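Local coordinates for protein TgTwinScan_2721 - E2 domain (Toxoplasma gondii, PDB 2F4Z) that is probably an E2 ubiquitin-conjugating enzyme, accepting ubiquitin from an E1 as a thioester and passing it on toward substrates, at residues A[36-47]-A[139-147]. Numbering follows the deposited sequence.
Sequences RLLKELADIQQL and SPALTIRTA
Two nitrogens of the Arg36 guanidinium, NH1 and NH2, converge end-on on the carbonyl oxygen of Pro140, each 2.8 Å from Pro140 O and close to the guanidinium plane. With CG anti to the backbone N (chi1 -178°) and the chain extended as far as NE, Arg36 reaches from its helix to the Ser139–Leu142 type I turn. On the way, its NE donates to Glu40 OE2, 2.8 Å away and on the anti side of the carboxylate, in a salt bridge within helix 33-46 that, with the bonds to Pro140 O, fixes the rotation of the guanidinium; Tyr104 OH is also hydrogen-bonded to Glu40 OE2.

The other carboxylate oxygen serves the start of helix 144-156: Ile144 N donates to Glu40 OE1 at 3.0 Å, on its syn side, and a water bridges Glu40 OE1 to Arg145 N. A second water links Ile44 O to Arg145 NE. Thr143 is the N-cap, its OG1 accepting from Thr146 N in a nearly straight bond (175°). The first-turn amides thus find acceptors in a carboxylate of the other helix, a water and the N-cap hydroxyl, and the carboxylate probably interacts favourably with the helix dipole.

In the E2 (UBC) fold these bonds tie the N-terminal helix 33-46 to helix 144-156, which in relatives follows the active-site cysteine segment, beside the antiparallel sheet.

Side-chain packing completes the contact. Leu37 CD2 meets Ile144 CD1 at 3.9 Å, the side chains crossing at about a right angle, and Trp77 of the sheet touches both. Ile44 CG1 lies 4.0 Å from Arg145 CB. Farther along, Leu47 CG sits over one guanidinium face of Arg145.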
loop_
_atom_site.group_PDB
_atom_site.type_symbol
_atom_site.label_atom_id
_atom_site.label_comp_id
_atom_site.label_asym_id
_atom_site.label_seq_id
_atom_site.Cartn_x
_atom_site.Cartn_y
_atom_site.Cartn_z
ATOM N N ARG A 36 0.559 5.643 15.293
ATOM C CA ARG A 36 0.246 5.216 13.922
ATOM C C ARG A 36 -1.130 5.715 13.473
ATOM O O ARG A 36 -1.268 6.320 12.403
ATOM C CB ARG A 36 0.298 3.690 13.739
ATOM C CG ARG A 36 0.002 3.375 12.253
ATOM C CD ARG A 36 0.014 1.933 11.953
ATOM N NE ARG A 36 -0.647 1.620 10.674
ATOM C CZ ARG A 36 -0.185 0.760 9.760
ATOM N NH1 ARG A 36 0.995 0.184 9.912
ATOM N NH2 ARG A 36 -0.910 0.452 8.684
ATOM N N LEU A 37 -2.129 5.503 14.324
ATOM C CA LEU A 37 -3.487 5.850 13.953
ATOM C C LEU A 37 -3.651 7.367 13.761
ATOM O O LEU A 37 -4.238 7.821 12.746
ATOM C CB LEU A 37 -4.497 5.241 14.946
ATOM C CG LEU A 37 -4.851 3.755 14.797
ATOM C CD1 LEU A 37 -5.778 3.308 15.929
ATOM C CD2 LEU A 37 -5.573 3.569 13.455
ATOM N N LEU A 38 -3.029 8.152 14.653
ATOM C CA LEU A 38 -2.993 9.640 14.504
ATOM C C LEU A 38 -2.287 10.147 13.231
ATOM O O LEU A 38 -2.745 11.085 12.579
ATOM C CB LEU A 38 -2.407 10.306 15.767
ATOM C CG LEU A 38 -3.442 10.301 16.898
ATOM C CD1 LEU A 38 -2.780 10.523 18.246
ATOM C CD2 LEU A 38 -4.524 11.339 16.601
ATOM N N LYS A 39 -1.195 9.508 12.851
ATOM C CA LYS A 39 -0.485 9.867 11.649
ATOM C C LYS A 39 -1.237 9.441 10.400
ATOM O O LYS A 39 -1.197 10.175 9.408
ATOM C CB LYS A 39 0.899 9.248 11.635
ATOM C CG LYS A 39 1.574 9.426 10.274
ATOM C CD LYS A 39 3.022 9.769 10.356
ATOM C CE LYS A 39 3.498 10.150 8.934
ATOM N NZ LYS A 39 3.175 9.058 7.906
ATOM N N GLU A 40 -1.894 8.261 10.425
ATOM C CA GLU A 40 -2.823 7.910 9.367
ATOM C C GLU A 40 -3.879 8.967 9.154
ATOM O O GLU A 40 -4.066 9.420 8.052
ATOM C CB GLU A 40 -3.479 6.527 9.592
ATOM C CG GLU A 40 -2.505 5.425 9.325
ATOM C CD GLU A 40 -3.193 4.099 9.014
ATOM O OE1 GLU A 40 -4.125 4.158 8.215
ATOM O OE2 GLU A 40 -2.846 3.043 9.597
ATOM N N LEU A 41 -4.560 9.349 10.216
ATOM C CA LEU A 41 -5.534 10.446 10.155
ATOM C C LEU A 41 -5.006 11.768 9.565
ATOM O O LEU A 41 -5.609 12.360 8.643
ATOM C CB LEU A 41 -6.145 10.612 11.549
ATOM C CG LEU A 41 -7.473 11.311 11.734
ATOM C CD1 LEU A 41 -8.514 10.809 10.749
ATOM C CD2 LEU A 41 -7.874 10.980 13.149
ATOM N N ALA A 42 -3.862 12.224 10.068
ATOM C CA ALA A 42 -3.169 13.372 9.496
ATOM C C ALA A 42 -2.850 13.223 8.015
ATOM O O ALA A 42 -3.029 14.175 7.249
ATOM C CB ALA A 42 -1.860 13.651 10.284
ATOM N N ASP A 43 -2.305 12.081 7.581
ATOM C CA ASP A 43 -1.989 11.969 6.162
ATOM C C ASP A 43 -3.272 11.930 5.348
ATOM O O ASP A 43 -3.330 12.502 4.263
ATOM C CB ASP A 43 -1.055 10.775 5.849
ATOM C CG ASP A 43 0.309 10.884 6.579
ATOM O OD1 ASP A 43 0.702 11.979 7.032
ATOM O OD2 ASP A 43 0.987 9.863 6.753
ATOM N N ILE A 44 -4.328 11.302 5.868
ATOM C CA ILE A 44 -5.570 11.263 5.109
ATOM C C ILE A 44 -5.993 12.740 4.793
ATOM O O ILE A 44 -6.292 13.091 3.647
ATOM C CB ILE A 44 -6.725 10.468 5.826
ATOM C CG1 ILE A 44 -6.461 8.985 5.785
ATOM C CG2 ILE A 44 -8.069 10.740 5.130
ATOM C CD1 ILE A 44 -7.298 8.148 6.752
ATOM N N GLN A 45 -5.984 13.595 5.810
ATOM C CA GLN A 45 -6.348 15.013 5.631
ATOM C C GLN A 45 -5.396 15.779 4.724
ATOM O O GLN A 45 -5.827 16.562 3.885
ATOM C CB GLN A 45 -6.420 15.736 6.973
ATOM C CG GLN A 45 -6.215 17.244 6.803
ATOM C CD GLN A 45 -7.009 18.028 7.776
ATOM O OE1 GLN A 45 -8.248 18.080 7.689
ATOM N NE2 GLN A 45 -6.313 18.650 8.732
ATOM N N GLN A 46 -4.106 15.566 4.907
ATOM C CA GLN A 46 -3.102 16.237 4.095
ATOM C C GLN A 46 -3.272 15.921 2.580
ATOM O O GLN A 46 -2.987 16.782 1.740
ATOM C CB GLN A 46 -1.713 15.902 4.650
ATOM C CG GLN A 46 -0.537 15.992 3.695
ATOM C CD GLN A 46 0.380 14.782 3.845
ATOM O OE1 GLN A 46 0.928 14.538 4.938
ATOM N NE2 GLN A 46 0.527 13.995 2.760
ATOM N N LEU A 47 -3.808 14.733 2.242
ATOM C CA LEU A 47 -3.980 14.311 0.826
ATOM C C LEU A 47 -5.254 14.794 0.111
ATOM O O LEU A 47 -6.043 15.588 0.640
ATOM C CB LEU A 47 -3.849 12.787 0.674
ATOM C CG LEU A 47 -2.569 11.963 0.380
ATOM C CD1 LEU A 47 -1.476 12.658 -0.513
ATOM C CD2 LEU A 47 -1.959 11.365 1.639
ATOM N N SER A 139 -2.511 -6.270 4.817
ATOM C CA SER A 139 -1.169 -6.299 5.453
ATOM C C SER A 139 -1.021 -5.053 6.353
ATOM O O SER A 139 -1.617 -4.029 6.078
ATOM C CB SER A 139 -0.103 -6.238 4.363
ATOM O OG SER A 139 1.101 -5.676 4.844
ATOM N N PRO A 140 -0.238 -5.145 7.447
ATOM C CA PRO A 140 0.101 -3.916 8.221
ATOM C C PRO A 140 0.800 -2.827 7.416
ATOM O O PRO A 140 0.777 -1.660 7.854
ATOM C CB PRO A 140 1.024 -4.417 9.376
ATOM C CG PRO A 140 1.344 -5.793 9.069
ATOM C CD PRO A 140 0.402 -6.357 7.996
ATOM N N ALA A 141 1.415 -3.173 6.282
ATOM C CA ALA A 141 2.002 -2.160 5.393
ATOM C C ALA A 141 0.955 -1.303 4.683
ATOM O O ALA A 141 1.318 -0.273 4.091
ATOM C CB ALA A 141 2.913 -2.799 4.338
ATOM N N LEU A 142 -0.331 -1.728 4.705
ATOM C CA LEU A 142 -1.418 -0.935 4.075
ATOM C C LEU A 142 -2.008 0.048 5.084
ATOM O O LEU A 142 -1.728 0.008 6.302
ATOM C CB LEU A 142 -2.536 -1.850 3.491
ATOM C CG LEU A 142 -2.055 -2.770 2.315
ATOM C CD1 LEU A 142 -2.956 -3.974 2.227
ATOM C CD2 LEU A 142 -1.954 -2.050 0.950
ATOM N N THR A 143 -2.911 0.884 4.621
ATOM C CA THR A 143 -3.458 1.888 5.521
ATOM C C THR A 143 -4.961 1.879 5.365
ATOM O O THR A 143 -5.465 1.355 4.380
ATOM C CB THR A 143 -2.917 3.277 5.143
ATOM O OG1 THR A 143 -3.371 3.606 3.826
ATOM C CG2 THR A 143 -1.373 3.255 5.153
ATOM N N ILE A 144 -5.652 2.443 6.351
ATOM C CA ILE A 144 -7.094 2.773 6.229
ATOM C C ILE A 144 -7.417 3.528 4.913
ATOM O O ILE A 144 -8.403 3.226 4.232
ATOM C CB ILE A 144 -7.559 3.535 7.493
ATOM C CG1 ILE A 144 -7.563 2.568 8.701
ATOM C CG2 ILE A 144 -8.933 4.161 7.313
ATOM C CD1 ILE A 144 -7.339 3.230 10.008
ATOM N N ARG A 145 -6.579 4.494 4.538
ATOM C CA ARG A 145 -6.720 5.163 3.220
ATOM C C ARG A 145 -6.751 4.308 1.946
ATOM O O ARG A 145 -7.589 4.523 1.060
ATOM C CB ARG A 145 -5.637 6.222 3.026
ATOM C CG ARG A 145 -5.992 7.130 1.833
ATOM C CD ARG A 145 -5.168 8.453 1.895
ATOM N NE ARG A 145 -5.701 9.365 0.891
ATOM C CZ ARG A 145 -5.270 9.447 -0.366
ATOM N NH1 ARG A 145 -4.267 8.700 -0.781
ATOM N NH2 ARG A 145 -5.831 10.306 -1.199
ATOM N N THR A 146 -5.788 3.413 1.813
ATOM C CA THR A 146 -5.785 2.408 0.746
ATOM C C THR A 146 -7.064 1.546 0.815
ATOM O O THR A 146 -7.588 1.239 -0.205
ATOM C CB THR A 146 -4.485 1.530 0.726
ATOM O OG1 THR A 146 -4.445 0.745 1.928
ATOM C CG2 THR A 146 -3.244 2.397 0.754
ATOM N N ALA A 147 -7.587 1.206 2.006
ATOM C CA ALA A 147 -8.904 0.539 2.074
ATOM C C ALA A 147 -10.052 1.383 1.508
ATOM O O ALA A 147 -10.805 0.857 0.688
ATOM C CB ALA A 147 -9.242 -0.013 3.486
HETATM O O HOH W 1 -4.928 5.976 6.469
HETATM O O HOH W 2 -7.181 11.464 1.667
#